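Local coordinates for protein endoglucanase E-5 (Thermobifida fusca, PDB 2CKS) that hydrolyses internal beta-1,4-glucosidic linkages in cellulose, lichenin and cereal beta-D-glucans, the chain here being its family 5 catalytic domain, at residues R173-S176 with V180-G183; G185-A190 with L218-E223; F205-H210 with D249-L254. One frame throughout, in Å; residues are numbered along the deposited sequence. Where two conformers were deposited one is given.

Contact 1: R173-S176 with V180-G183; sequences RGWS and VSEG
Gly174 and Ser181 bring the two backbones closest, their CA atoms 5.3 Å apart, where a left-handed turn of three residues with positive phi, Gly174 to Ser176, passes the 3-10 turn at Val180-Ser181. In the conformer described, Ser181 OG donates a hydrogen bond of 2.9 Å to Gly174 O. The donor sits above the carbonyl plane, with a C=O...OG angle of only 99°, off the lone pairs. The same hydroxyl lies at the edge of the Trp175 indole, in its plane, with OG 3.4 Å from CE3. Glu182, with CG anti to its carbonyl carbon (chi1 -69°) and the chain extended beyond, runs its CG and CD past the CA of Gly174. A CB at Gly174 would run into Ser181 OG and crowd Glu182 CG, so glycine suits the site, as its positive phi also does. Both segments belong to the loop that follows barrel strand 168-170 of this family 5 (beta/alpha)8 domain, and Trp175 carries it to the active site: its side chain comes within about 3 Å, at the nearest atoms, of that of Glu139, the probable proton donor. The Glu182 carboxylate, lying against the glycine, divides its oxygens. OE2 accepts from the backbone N of Gly142, whereas OE1 takes a 2.7 Å bond from a water that itself accepts from Gly174 N at 3.1 Å. Arg173 NH2 adds a long, weak salt-bridge contact of 3.4 Å to Glu182 OE1, the guanidinium and carboxylate planes being 62° apart, while Glu182 CB lies over one guanidinium face.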
ATOM      1  N   ARG A 173      12.761  -3.727  -6.323  1.00  7.29           N
ATOM      2  CA  ARG A 173      13.592  -4.892  -6.037  1.00  7.96           C
ATOM      3  C   ARG A 173      13.691  -5.195  -4.550  1.00  7.94           C
ATOM      4  O   ARG A 173      13.723  -4.293  -3.725  1.00  7.48           O
ATOM      5  CB  ARG A 173      15.005  -4.641  -6.538  1.00  8.56           C
ATOM      6  CG  ARG A 173      15.217  -4.851  -7.989  1.00 11.90           C
ATOM      7  CD  ARG A 173      16.702  -4.854  -8.329  1.00 13.82           C
ATOM      8  NE  ARG A 173      17.370  -6.095  -7.935  1.00 16.00           N
ATOM      9  CZ  ARG A 173      18.686  -6.234  -7.762  1.00 17.31           C
ATOM     10  NH1 ARG A 173      19.525  -5.216  -7.947  1.00 17.69           N
ATOM     11  NH2 ARG A 173      19.177  -7.417  -7.412  1.00 19.18           N
ATOM     12  N   GLY A 174      13.771  -6.480  -4.215  1.00  7.86           N
ATOM     13  CA  GLY A 174      14.094  -6.887  -2.864  1.00  7.94           C
ATOM     14  C   GLY A 174      13.000  -6.584  -1.866  1.00  8.05           C
ATOM     15  O   GLY A 174      13.207  -5.859  -0.892  1.00  8.06           O
ATOM     16  N   TRP A 175      11.834  -7.159  -2.114  1.00  7.76           N
ATOM     17  CA  TRP A 175      10.644  -6.923  -1.299  1.00  7.45           C
ATOM     18  C   TRP A 175      10.313  -5.435  -1.217  1.00  6.67           C
ATOM     19  O   TRP A 175       9.995  -4.891  -0.157  1.00  6.92           O
ATOM     20  CB  TRP A 175      10.795  -7.540   0.092  1.00  7.63           C
ATOM     21  CG  TRP A 175      10.970  -9.008   0.042  1.00  9.79           C
ATOM     22  CD1 TRP A 175       9.991  -9.948   0.033  1.00 11.16           C
ATOM     23  CD2 TRP A 175      12.208  -9.713  -0.034  1.00 12.63           C
ATOM     24  NE1 TRP A 175      10.544 -11.205  -0.016  1.00 13.25           N
ATOM     25  CE2 TRP A 175      11.907 -11.089  -0.066  1.00 13.87           C
ATOM     26  CE3 TRP A 175      13.548  -9.324  -0.055  1.00 14.31           C
ATOM     27  CZ2 TRP A 175      12.896 -12.073  -0.123  1.00 15.60           C
ATOM     28  CZ3 TRP A 175      14.532 -10.304  -0.115  1.00 16.88           C
ATOM     29  CH2 TRP A 175      14.197 -11.659  -0.149  1.00 16.32           C
ATOM     30  N   SER A 176      10.365  -4.788  -2.373  1.00  6.31           N
ATOM     31  CA  SER A 176      10.083  -3.361  -2.489  1.00  5.90           C
ATOM     32  C   SER A 176      10.917  -2.538  -1.506  1.00  6.37           C
ATOM     33  O   SER A 176      10.419  -1.620  -0.859  1.00  6.14           O
ATOM     34  CB  SER A 176       8.583  -3.091  -2.366  1.00  5.91           C
ATOM     35  OG  SER A 176       7.937  -3.466  -3.574  1.00  6.16           O
ATOM     36  N   VAL A 180      17.514  -2.149  -1.766  1.00 10.74           N
ATOM     37  CA  VAL A 180      18.463  -2.127  -0.642  1.00 11.51           C
ATOM     38  C   VAL A 180      18.752  -3.533  -0.090  1.00 12.40           C
ATOM     39  O   VAL A 180      19.901  -3.869   0.204  1.00 12.48           O
ATOM     40  CB  VAL A 180      17.984  -1.189   0.492  1.00 11.39           C
ATOM     41  CG1 VAL A 180      18.902  -1.283   1.712  1.00 11.26           C
ATOM     42  CG2 VAL A 180      17.901   0.248   0.006  1.00 11.34           C
ATOM     43  N   SER A 181      17.714  -4.351   0.030  0.50 12.98           N
ATOM     44  CA  SER A 181      17.850  -5.686   0.605  0.50 13.73           C
ATOM     45  C   SER A 181      18.598  -6.659  -0.310  0.50 14.35           C
ATOM     46  O   SER A 181      19.039  -7.719   0.142  0.50 14.83           O
ATOM     47  CB  SER A 181      16.475  -6.256   0.946  0.50 13.68           C
ATOM     48  OG  SER A 181      15.831  -6.745  -0.211  0.50 14.20           O
ATOM     49  N   GLU A 182      18.745  -6.296  -1.585  1.00 14.51           N
ATOM     50  CA  GLU A 182      19.463  -7.133  -2.559  1.00 15.36           C
ATOM     51  C   GLU A 182      20.737  -6.438  -3.059  1.00 15.80           C
ATOM     52  O   GLU A 182      21.192  -6.675  -4.182  1.00 16.98           O
ATOM     53  CB  GLU A 182      18.519  -7.534  -3.707  1.00 15.51           C
ATOM     54  CG  GLU A 182      17.438  -8.514  -3.242  1.00 16.67           C
ATOM     55  CD  GLU A 182      16.471  -8.962  -4.329  1.00 17.01           C
ATOM     56  OE1 GLU A 182      16.597  -8.501  -5.485  1.00 19.87           O
ATOM     57  OE2 GLU A 182      15.573  -9.791  -4.013  1.00 17.08           O
ATOM     58  N   GLY A 183      21.302  -5.575  -2.213  1.00 16.04           N
ATOM     59  CA  GLY A 183      22.580  -4.926  -2.468  1.00 15.88           C
ATOM     60  C   GLY A 183      22.609  -3.793  -3.478  1.00 15.60           C
ATOM     61  O   GLY A 183      23.671  -3.461  -4.006  1.00 16.78           O
TER
HETATM   62  O   HOH W   1      14.128  -8.470  -6.546  1.00  9.94           O

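Contact 2: G185-A190 with L218-E223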
ATOM      1  N   GLY A 185      20.037  -0.036  -4.882  1.00 11.15           N
ATOM      2  CA  GLY A 185      19.398   1.170  -4.383  1.00 10.56           C
ATOM      3  C   GLY A 185      18.547   1.844  -5.439  1.00  9.79           C
ATOM      4  O   GLY A 185      18.450   1.352  -6.558  1.00  9.69           O
ATOM      5  N   PRO A 186      17.923   2.964  -5.090  1.00  9.49           N
ATOM      6  CA  PRO A 186      16.999   3.644  -6.010  1.00  9.52           C
ATOM      7  C   PRO A 186      17.632   4.241  -7.265  1.00  9.50           C
ATOM      8  O   PRO A 186      16.917   4.497  -8.228  1.00  9.46           O
ATOM      9  CB  PRO A 186      16.376   4.744  -5.143  1.00  9.50           C
ATOM     10  CG  PRO A 186      17.306   4.921  -3.991  1.00  9.61           C
ATOM     11  CD  PRO A 186      18.004   3.635  -3.780  1.00  9.30           C
ATOM     12  N   ALA A 187      18.943   4.451  -7.275  1.00  9.97           N
ATOM     13  CA  ALA A 187      19.599   4.963  -8.476  1.00 10.38           C
ATOM     14  C   ALA A 187      19.370   4.043  -9.680  1.00 10.23           C
ATOM     15  O   ALA A 187      19.292   4.499 -10.810  1.00 10.69           O
ATOM     16  CB  ALA A 187      21.086   5.161  -8.237  1.00 10.79           C
ATOM     17  N   GLU A 188      19.253   2.742  -9.425  1.00  9.93           N
ATOM     18  CA  GLU A 188      18.983   1.768 -10.475  1.00 10.19           C
ATOM     19  C   GLU A 188      17.668   2.066 -11.195  1.00  9.58           C
ATOM     20  O   GLU A 188      17.576   1.954 -12.412  1.00  9.47           O
ATOM     21  CB  GLU A 188      18.932   0.383  -9.854  1.00 10.99           C
ATOM     22  CG  GLU A 188      18.685  -0.746 -10.816  1.00 12.37           C
ATOM     23  CD  GLU A 188      19.027  -2.086 -10.208  1.00 13.82           C
ATOM     24  OE1 GLU A 188      18.731  -2.300  -9.001  1.00 13.05           O
ATOM     25  OE2 GLU A 188      19.593  -2.918 -10.945  1.00 14.79           O
ATOM     26  N   ILE A 189      16.655   2.453 -10.426  1.00  9.18           N
ATOM     27  CA  ILE A 189      15.352   2.812 -10.988  1.00  8.92           C
ATOM     28  C   ILE A 189      15.441   4.096 -11.805  1.00  8.71           C
ATOM     29  O   ILE A 189      14.917   4.181 -12.914  1.00  8.77           O
ATOM     30  CB  ILE A 189      14.305   2.975  -9.851  1.00  8.80           C
ATOM     31  CG1 ILE A 189      14.097   1.644  -9.126  1.00  8.44           C
ATOM     32  CG2 ILE A 189      12.977   3.532 -10.395  1.00  9.08           C
ATOM     33  CD1 ILE A 189      13.482   1.794  -7.722  1.00  8.65           C
ATOM     34  N   ALA A 190      16.103   5.107 -11.256  1.00  8.81           N
ATOM     35  CA  ALA A 190      16.196   6.404 -11.920  1.00  9.26           C
ATOM     36  C   ALA A 190      16.916   6.308 -13.253  1.00  9.55           C
ATOM     37  O   ALA A 190      16.554   7.026 -14.192  1.00 10.15           O
ATOM     38  CB  ALA A 190      16.880   7.402 -11.024  1.00  9.48           C
ATOM     39  N   LEU A 218      15.355   5.842   1.134  1.00  7.45           N
ATOM     40  CA  LEU A 218      14.066   6.497   0.956  1.00  8.24           C
ATOM     41  C   LEU A 218      14.242   7.990   0.650  1.00  8.68           C
ATOM     42  O   LEU A 218      13.589   8.527  -0.242  1.00  9.06           O
ATOM     43  CB  LEU A 218      13.196   6.287   2.194  1.00  7.52           C
ATOM     44  CG  LEU A 218      11.807   6.920   2.171  1.00  7.40           C
ATOM     45  CD1 LEU A 218      11.006   6.440   0.968  1.00  6.91           C
ATOM     46  CD2 LEU A 218      11.097   6.581   3.457  1.00  7.85           C
ATOM     47  N   ARG A 219      15.132   8.648   1.388  0.60  9.56           N
ATOM     48  CA  ARG A 219      15.480  10.045   1.123  0.60 10.28           C
ATOM     49  C   ARG A 219      16.018  10.212  -0.300  0.60  9.99           C
ATOM     50  O   ARG A 219      15.587  11.096  -1.043  0.60  9.95           O
ATOM     51  CB  ARG A 219      16.539  10.531   2.121  0.60 10.91           C
ATOM     52  CG  ARG A 219      16.088  11.648   3.018  0.60 12.59           C
ATOM     53  CD  ARG A 219      17.200  12.288   3.844  0.60 13.42           C
ATOM     54  NE  ARG A 219      17.183  11.869   5.255  0.60 13.68           N
ATOM     55  CZ  ARG A 219      18.002  10.980   5.807  0.60 14.35           C
ATOM     56  NH1 ARG A 219      18.935  10.382   5.093  0.60 15.46           N
ATOM     57  NH2 ARG A 219      17.893  10.680   7.098  0.60 16.38           N
ATOM     58  N   GLU A 220      16.949   9.340  -0.671  1.00  9.87           N
ATOM     59  CA  GLU A 220      17.555   9.356  -1.998  1.00  9.84           C
ATOM     60  C   GLU A 220      16.508   9.192  -3.103  1.00  9.41           C
ATOM     61  O   GLU A 220      16.492   9.940  -4.069  1.00  9.26           O
ATOM     62  CB  GLU A 220      18.600   8.243  -2.093  1.00  9.96           C
ATOM     63  CG  GLU A 220      19.359   8.203  -3.403  1.00 12.29           C
ATOM     64  CD  GLU A 220      20.321   7.035  -3.510  1.00 16.40           C
ATOM     65  OE1 GLU A 220      20.383   6.194  -2.575  1.00 19.88           O
ATOM     66  OE2 GLU A 220      21.023   6.962  -4.545  1.00 19.82           O
ATOM     67  N   ALA A 221      15.612   8.229  -2.933  1.00  8.35           N
ATOM     68  CA  ALA A 221      14.612   7.932  -3.947  1.00  8.24           C
ATOM     69  C   ALA A 221      13.691   9.121  -4.149  1.00  8.38           C
ATOM     70  O   ALA A 221      13.314   9.433  -5.278  1.00  8.64           O
ATOM     71  CB  ALA A 221      13.805   6.713  -3.531  1.00  7.56           C
ATOM     72  N   SER A 222      13.341   9.787  -3.052  1.00  8.92           N
ATOM     73  CA  SER A 222      12.366  10.869  -3.103  1.00 10.25           C
ATOM     74  C   SER A 222      12.901  12.086  -3.872  1.00 10.07           C
ATOM     75  O   SER A 222      12.117  12.917  -4.322  1.00 10.96           O
ATOM     76  CB  SER A 222      11.905  11.250  -1.694  1.00 10.36           C
ATOM     77  OG  SER A 222      12.916  11.940  -0.992  1.00 14.44           O
ATOM     78  N   GLU A 223      14.225  12.183  -4.035  1.00 10.57           N
ATOM     79  CA  GLU A 223      14.824  13.194  -4.927  1.00 10.17           C
ATOM     80  C   GLU A 223      14.573  12.916  -6.412  1.00 10.31           C
ATOM     81  O   GLU A 223      14.592  13.839  -7.220  1.00 10.69           O
ATOM     82  CB  GLU A 223      16.346  13.270  -4.763  1.00 10.46           C
ATOM     83  CG  GLU A 223      16.853  13.557  -3.370  1.00 11.22           C
ATOM     84  CD  GLU A 223      16.487  14.938  -2.865  1.00 13.68           C
ATOM     85  OE1 GLU A 223      16.364  15.899  -3.668  1.00 14.72           O
ATOM     86  OE2 GLU A 223      16.338  15.067  -1.636  1.00 15.20           O
TER
HETATM   87  O   HOH W   2      21.111   4.130  -5.230  1.00 20.55           O
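Glu220 and Ala221, neighbours on helix 212-224, face Pro186 at the point where the chain turns into helix 187-191. Earlier on the helix, Leu218 points away from this contact and packs inward on Phe203 of the barrel wall. Glu220 leaves the helix toward the proline, and with CG anti to the backbone N (chi1 -177°) its extended chain crosses the pyrrolidine at about a right angle. Its oxygens meet different neighbours: OE1 lies 3.6 Å from Pro186 CG in a plain van der Waals contact, while OE2 reaches past the ring to 4.1 Å from Ala187 CB. A water joins the same two residues, donating to Glu220 OE2 at 2.9 Å and accepting from Ala187 N at 3.0 Å, so the backbone N-H is tied to the carboxylate through one solvent molecule. At Ala221 the contact becomes apolar and buried, with its CB 3.6 Å from Pro186 CB; the small methyl lets the helix backbone come close, Ala221 CA being 5.3 Å from Pro186 CA. Farther on, Glu223 forms a salt bridge with Arg258 of helix 245-258. The start of short helix 187-191, which leads into barrel strand 199-206, thus rests on helix 212-224, which leaves it, a contact between consecutive helices of the outer layer of a (beta/alpha)8 barrel.

Contact 3: F205-H210 with D249-L254; sequences FYAASH and DRYIDL
The C-terminal end of barrel strand 199-206 and the loop after it meet helix 245-258 through Tyr251, whose ring lies flat on that of Phe205. The two form a face-to-face stack, centroids 3.7 Å apart and planes at 8°, the two side chains entering the stack from opposing ends. Phe205 CE1 comes to 3.3 Å from Tyr251 CG. The phenylalanine reaches this place with CG between its backbone N and carbonyl carbon (chi1 68°). Past the ring, Tyr251 OH donates a 2.7 Å hydrogen bond to His210 O, approaching from well above the carbonyl plane, 65° out of it, so that stack and bond together fix the phenol. Ala207 CB adds a looser contact, 4.4 Å from Tyr251 CE2. An alanine in place of Tyr251 is likely to open a gap over the Phe205 face and leave the His210 carbonyl without this donor. Next along the strand, Tyr206 points away from the helix, and its OH is hydrogen-bonded to Glu231, the probable nucleophile. One side of the strand end thus packs on the helical layer while the other serves the catalytic centre, as in (beta/alpha)8 glycosidases.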
ATOM      1  N   PHE A 205       9.421  -0.904   4.646  1.00  5.98           N
ATOM      2  CA  PHE A 205      10.424  -0.999   5.696  1.00  6.26           C
ATOM      3  C   PHE A 205       9.783  -1.442   7.007  1.00  6.42           C
ATOM      4  O   PHE A 205       8.601  -1.219   7.237  1.00  6.43           O
ATOM      5  CB  PHE A 205      11.151   0.335   5.889  1.00  6.77           C
ATOM      6  CG  PHE A 205      10.286   1.432   6.466  1.00  5.95           C
ATOM      7  CD1 PHE A 205      10.148   1.581   7.847  1.00  7.49           C
ATOM      8  CD2 PHE A 205       9.616   2.324   5.636  1.00  7.51           C
ATOM      9  CE1 PHE A 205       9.343   2.584   8.388  1.00  8.20           C
ATOM     10  CE2 PHE A 205       8.810   3.338   6.174  1.00  7.55           C
ATOM     11  CZ  PHE A 205       8.671   3.465   7.547  1.00  8.12           C
ATOM     12  N   TYR A 206      10.605  -2.015   7.875  1.00  6.99           N
ATOM     13  CA  TYR A 206      10.211  -2.445   9.203  1.00  7.62           C
ATOM     14  C   TYR A 206      11.274  -1.871  10.137  1.00  8.22           C
ATOM     15  O   TYR A 206      12.425  -2.298  10.098  1.00  7.87           O
ATOM     16  CB  TYR A 206      10.107  -3.975   9.250  1.00  7.97           C
ATOM     17  CG  TYR A 206       8.864  -4.439   8.536  1.00  9.77           C
ATOM     18  CD1 TYR A 206       7.675  -4.607   9.226  1.00 12.09           C
ATOM     19  CD2 TYR A 206       8.854  -4.628   7.157  1.00 12.98           C
ATOM     20  CE1 TYR A 206       6.514  -4.996   8.575  1.00 14.07           C
ATOM     21  CE2 TYR A 206       7.691  -5.004   6.491  1.00 14.83           C
ATOM     22  CZ  TYR A 206       6.522  -5.187   7.211  1.00 16.29           C
ATOM     23  OH  TYR A 206       5.357  -5.577   6.583  1.00 18.42           O
ATOM     24  N   ALA A 207      10.880  -0.887  10.944  1.00  8.35           N
ATOM     25  CA  ALA A 207      11.827   0.003  11.622  1.00  8.91           C
ATOM     26  C   ALA A 207      12.792  -0.677  12.588  1.00  9.65           C
ATOM     27  O   ALA A 207      13.909  -0.196  12.765  1.00 10.64           O
ATOM     28  CB  ALA A 207      11.083   1.129  12.331  1.00  8.96           C
ATOM     29  N   ALA A 208      12.388  -1.771  13.219  1.00 10.13           N
ATOM     30  CA  ALA A 208      13.278  -2.429  14.180  1.00 11.48           C
ATOM     31  C   ALA A 208      14.439  -3.133  13.473  1.00 12.42           C
ATOM     32  O   ALA A 208      15.524  -3.281  14.046  1.00 14.08           O
ATOM     33  CB  ALA A 208      12.512  -3.386  15.067  1.00 11.27           C
ATOM     34  N   SER A 209      14.214  -3.528  12.223  1.00 12.60           N
ATOM     35  CA  SER A 209      15.209  -4.224  11.400  1.00 12.96           C
ATOM     36  C   SER A 209      15.922  -3.335  10.380  1.00 13.07           C
ATOM     37  O   SER A 209      17.061  -3.624   9.997  1.00 13.70           O
ATOM     38  CB  SER A 209      14.532  -5.345  10.625  1.00 13.27           C
ATOM     39  OG  SER A 209      14.039  -6.330  11.502  1.00 14.35           O
ATOM     40  N   HIS A 210      15.254  -2.274   9.932  1.00 12.33           N
ATOM     41  CA  HIS A 210      15.711  -1.497   8.782  1.00 12.02           C
ATOM     42  C   HIS A 210      16.094  -0.111   9.262  1.00 12.54           C
ATOM     43  O   HIS A 210      15.234   0.719   9.578  1.00 12.73           O
ATOM     44  CB  HIS A 210      14.616  -1.415   7.722  1.00 11.49           C
ATOM     45  CG  HIS A 210      14.251  -2.735   7.118  1.00 11.72           C
ATOM     46  ND1 HIS A 210      15.160  -3.752   6.920  1.00 13.46           N
ATOM     47  CD2 HIS A 210      13.063  -3.208   6.677  1.00 10.41           C
ATOM     48  CE1 HIS A 210      14.546  -4.789   6.372  1.00 12.50           C
ATOM     49  NE2 HIS A 210      13.272  -4.483   6.217  1.00 14.05           N
ATOM     50  N   ASP A 249       9.804   6.833  14.187  1.00 10.15           N
ATOM     51  CA  ASP A 249       9.519   8.269  14.190  1.00 10.57           C
ATOM     52  C   ASP A 249      10.454   9.027  13.230  1.00 10.21           C
ATOM     53  O   ASP A 249      10.066  10.044  12.665  1.00 10.20           O
ATOM     54  CB  ASP A 249       9.665   8.852  15.608  1.00 11.18           C
ATOM     55  CG  ASP A 249       8.494   8.524  16.522  1.00 13.35           C
ATOM     56  OD1 ASP A 249       7.430   8.075  16.038  1.00 14.73           O
ATOM     57  OD2 ASP A 249       8.552   8.693  17.762  1.00 15.44           O
ATOM     58  N   ARG A 250      11.683   8.547  13.051  1.00 10.49           N
ATOM     59  CA  ARG A 250      12.584   9.141  12.068  1.00 10.58           C
ATOM     60  C   ARG A 250      12.032   8.979  10.659  1.00 10.00           C
ATOM     61  O   ARG A 250      12.065   9.915   9.874  1.00 10.70           O
ATOM     62  CB  ARG A 250      13.990   8.545  12.167  1.00 11.08           C
ATOM     63  CG  ARG A 250      14.667   8.825  13.498  1.00 12.80           C
ATOM     64  CD  ARG A 250      15.976   8.110  13.678  1.00 15.85           C
ATOM     65  NE  ARG A 250      16.953   8.523  12.672  1.00 17.93           N
ATOM     66  CZ  ARG A 250      18.099   7.900  12.441  1.00 20.11           C
ATOM     67  NH1 ARG A 250      18.449   6.824  13.144  1.00 21.55           N
ATOM     68  NH2 ARG A 250      18.910   8.361  11.502  1.00 20.45           N
ATOM     69  N   TYR A 251      11.511   7.797  10.351  1.00  9.20           N
ATOM     70  CA  TYR A 251      10.850   7.565   9.070  1.00  8.37           C
ATOM     71  C   TYR A 251       9.612   8.458   8.923  1.00  8.48           C
ATOM     72  O   TYR A 251       9.378   9.040   7.865  1.00  8.13           O
ATOM     73  CB  TYR A 251      10.425   6.103   8.940  1.00  7.79           C
ATOM     74  CG  TYR A 251      11.513   5.125   8.578  1.00  7.42           C
ATOM     75  CD1 TYR A 251      11.895   4.937   7.252  1.00  5.85           C
ATOM     76  CD2 TYR A 251      12.129   4.351   9.551  1.00  8.52           C
ATOM     77  CE1 TYR A 251      12.858   4.012   6.906  1.00  7.11           C
ATOM     78  CE2 TYR A 251      13.106   3.423   9.213  1.00  8.99           C
ATOM     79  CZ  TYR A 251      13.471   3.266   7.888  1.00  8.55           C
ATOM     80  OH  TYR A 251      14.428   2.341   7.549  1.00  9.28           O
ATOM     81  N   ILE A 252       8.814   8.562   9.982  1.00  8.39           N
ATOM     82  CA  ILE A 252       7.599   9.373   9.942  1.00  8.88           C
ATOM     83  C   ILE A 252       7.930  10.832   9.683  1.00  8.75           C
ATOM     84  O   ILE A 252       7.257  11.490   8.900  1.00  8.68           O
ATOM     85  CB  ILE A 252       6.785   9.222  11.251  1.00  9.45           C
ATOM     86  CG1 ILE A 252       6.156   7.829  11.311  1.00 10.14           C
ATOM     87  CG2 ILE A 252       5.724  10.316  11.379  1.00 10.61           C
ATOM     88  CD1 ILE A 252       4.919   7.667  10.452  1.00 10.97           C
ATOM     89  N   ASP A 253       8.972  11.333  10.330  1.00  8.82           N
ATOM     90  CA  ASP A 253       9.363  12.728  10.153  1.00  9.41           C
ATOM     91  C   ASP A 253       9.890  12.977   8.740  1.00  9.33           C
ATOM     92  O   ASP A 253       9.594  14.011   8.155  1.00 10.09           O
ATOM     93  CB  ASP A 253      10.379  13.147  11.211  1.00  9.95           C
ATOM     94  CG  ASP A 253       9.769  13.198  12.604  0.50 10.62           C
ATOM     95  OD1 ASP A 253      10.537  13.225  13.581  0.50 13.89           O
ATOM     96  OD2 ASP A 253       8.533  13.202  12.819  0.50 11.63           O
ATOM     97  N   LEU A 254      10.637  12.022   8.195  0.70  9.43           N
ATOM     98  CA  LEU A 254      11.149  12.143   6.837  0.70  9.29           C
ATOM     99  C   LEU A 254       9.991  12.136   5.845  0.70  8.70           C
ATOM    100  O   LEU A 254       9.926  12.973   4.948  0.70  8.47           O
ATOM    101  CB  LEU A 254      12.123  11.015   6.515  0.70  9.65           C
ATOM    102  CG  LEU A 254      12.886  11.121   5.188  0.70 11.26           C
ATOM    103  CD1 LEU A 254      12.170  10.379   4.065  0.70 11.98           C
ATOM    104  CD2 LEU A 254      13.161  12.583   4.791  0.70 11.92           C
TER

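Overall arrangement
From the N terminus, contact 1 comes first, closing a tight loop of three intervening residues just after barrel strand 168-170. Contact 2 opens directly afterwards and spans strand 199-206, joining the short helix before that strand to helix 212-224 behind it. Contact 3 begins within this span, at the strand's end, and closes beyond it on helix 245-258, so contacts 2 and 3 cross while contact 1 precedes both. A salt bridge of Arg173 with Glu188 links contacts 1 and 2; Leu218 and Arg219 pack on Leu254, tying contact 2 to contact 3. Contact 1 shapes the active-site loop bearing Trp175, contact 2 joins two outer helices, and contact 3 ties the strand end to another.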